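Local coordinates for sulfur carrier protein ThiS adenylyltransferase (Escherichia coli, PDB 1ZUD) that catalyses the ATP-dependent adenylation of the C-terminal glycine carboxylate of the sulfur carrier protein ThiS, a step in thiamine biosynthesis, at residues Ala43-Ala48 against Arg70-Thr75. Sequence-based numbering, arbitrary orientation. Where two conformers were deposited one is given.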
# COMPACT_ATOMS: atom_id res chain seq x y z
N ALA C 43 1.15 2.19 10.60
CA ALA C 43 1.13 0.83 11.15
C ALA C 43 0.49 0.82 12.55
O ALA C 43 -0.35 -0.03 12.88
CB ALA C 43 2.56 0.24 11.23
N ALA C 44 0.84 1.78 13.37
CA ALA C 44 0.26 1.80 14.72
C ALA C 44 -1.28 2.05 14.67
O ALA C 44 -2.03 1.41 15.42
CB ALA C 44 0.95 2.88 15.59
N LEU C 45 -1.72 2.96 13.81
CA LEU C 45 -3.15 3.29 13.70
C LEU C 45 -3.92 2.03 13.33
O LEU C 45 -4.93 1.72 13.92
CB LEU C 45 -3.40 4.37 12.61
CG LEU C 45 -3.31 5.80 13.15
CD1 LEU C 45 -2.99 6.79 12.01
CD2 LEU C 45 -4.62 6.14 13.92
N TYR C 46 -3.45 1.31 12.31
CA TYR C 46 -4.16 0.10 11.87
C TYR C 46 -4.10 -1.03 12.86
O TYR C 46 -5.07 -1.82 13.00
CB TYR C 46 -3.64 -0.39 10.50
CG TYR C 46 -4.19 0.46 9.38
CD1 TYR C 46 -3.37 1.44 8.76
CD2 TYR C 46 -5.53 0.39 9.02
CE1 TYR C 46 -3.90 2.33 7.84
CE2 TYR C 46 -6.08 1.27 8.06
CZ TYR C 46 -5.24 2.24 7.48
OH TYR C 46 -5.73 3.09 6.52
N LEU C 47 -2.96 -1.17 13.52
CA LEU C 47 -2.80 -2.25 14.53
C LEU C 47 -3.72 -1.91 15.72
O LEU C 47 -4.37 -2.80 16.30
CB LEU C 47 -1.33 -2.35 14.92
CG LEU C 47 -0.52 -3.54 14.33
CD1 LEU C 47 -1.28 -4.40 13.30
CD2 LEU C 47 0.77 -3.01 13.79
N ALA C 48 -3.78 -0.63 16.10
CA ALA C 48 -4.70 -0.25 17.19
C ALA C 48 -6.16 -0.53 16.76
O ALA C 48 -6.98 -1.07 17.55
CB ALA C 48 -4.56 1.22 17.52
N ARG C 70 3.61 13.40 6.22
CA ARG C 70 3.52 11.92 6.09
C ARG C 70 3.22 11.18 7.36
O ARG C 70 2.93 9.99 7.33
CB ARG C 70 4.84 11.36 5.47
CG ARG C 70 6.08 11.57 6.31
CD ARG C 70 7.38 11.47 5.51
NE ARG C 70 8.52 11.87 6.35
CZ ARG C 70 8.72 13.12 6.75
NH1 ARG C 70 7.88 14.08 6.37
NH2 ARG C 70 9.71 13.40 7.60
N GLN C 71 3.32 11.85 8.50
CA GLN C 71 3.09 11.18 9.79
C GLN C 71 1.70 11.57 10.26
O GLN C 71 1.55 12.48 11.10
CB GLN C 71 4.19 11.62 10.75
CG GLN C 71 5.59 11.16 10.17
CD GLN C 71 6.78 11.63 10.95
OE1 GLN C 71 6.69 11.97 12.13
NE2 GLN C 71 7.95 11.58 10.31
N ILE C 72 0.73 10.85 9.69
CA ILE C 72 -0.73 11.05 9.82
C ILE C 72 -1.41 10.92 11.16
O ILE C 72 -2.61 11.20 11.27
CB ILE C 72 -1.49 10.12 8.84
CG1 ILE C 72 -1.33 8.66 9.28
CG2 ILE C 72 -1.00 10.35 7.41
CD1 ILE C 72 -1.95 7.67 8.34
N LEU C 73 -0.67 10.49 12.16
CA LEU C 73 -1.21 10.36 13.49
C LEU C 73 -1.13 11.69 14.24
O LEU C 73 -1.88 11.90 15.18
CB LEU C 73 -0.41 9.30 14.25
CG LEU C 73 -0.78 8.83 15.64
CD1 LEU C 73 -2.25 8.32 15.52
CD2 LEU C 73 0.20 7.66 16.15
N PHE C 74 -0.24 12.59 13.81
CA PHE C 74 0.02 13.86 14.49
C PHE C 74 -0.71 15.09 13.93
O PHE C 74 -1.23 15.05 12.84
CB PHE C 74 1.53 14.12 14.46
CG PHE C 74 2.35 12.91 14.87
CD1 PHE C 74 3.42 12.50 14.13
CD2 PHE C 74 2.02 12.21 16.04
CE1 PHE C 74 4.19 11.39 14.55
CE2 PHE C 74 2.76 11.12 16.47
CZ PHE C 74 3.85 10.72 15.71
N THR C 75 -0.77 16.18 14.68
CA THR C 75 -1.43 17.37 14.15
C THR C 75 -0.59 18.60 14.49
O THR C 75 0.44 18.53 15.18
CB THR C 75 -2.85 17.58 14.73
OG1 THR C 75 -2.74 17.93 16.11
CG2 THR C 75 -3.68 16.32 14.60
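Leu45, on the helical segment 43-48, faces Ile72 and Leu73 at the corner of a type I turn running from Gln71 to Phe74, with the CA atoms of Leu45 and Leu73 7.3 Å apart. The turn is closed by a hydrogen bond from Phe74 N to Gln71 O, and as its two central residues Ile72 and Leu73 both direct their CB atoms at the helix. No hydrogen bond links the segments, so the contact illustrates how an irregular loop can meet a helix, between these segments, through aliphatic contact of Leu45 with Ile72 and Leu73.

Leu45 serves both partners. Its CG lies anti to the carbonyl carbon (chi1 -89°), which carries the forked end out to the turn. One branch, CD1, meets Ile72 CG1 at 3.7 Å and, in the one described of two modelled conformers of Ile72, also approaches its CD1 methyl. The other branch, CD2, lies 3.6 Å from Leu73 CD1, a methyl that also rests against Leu45 CG and lies near Leu45 CD1, and so is set against the whole fork. Leu73 reaches it with CG anti to its own backbone N (chi1 -175°), and the two leucines run past each other in opposite senses. An alanine in place of Leu45 would remove both branches and is likely to leave Ile72 CG1 and Leu73 CD1 without their mate from the helix.

All three side chains are buried within the Rossmann-type part of the ThiF fold. Helix 40-50 follows strand 30-34 and the glycine-rich turn containing Gly38, while the loop bearing Arg70 connects strand 54-58 to helix 83-94; Gly38 and Arg70 both belong to the ATP site. Leu73 also touches Thr41 on helix 40-50 and Ser87 on helix 83-94, bridging the two helices, whereas Ile72 packs on Tyr46 of the second subunit, which brings the turn to the dimer interface.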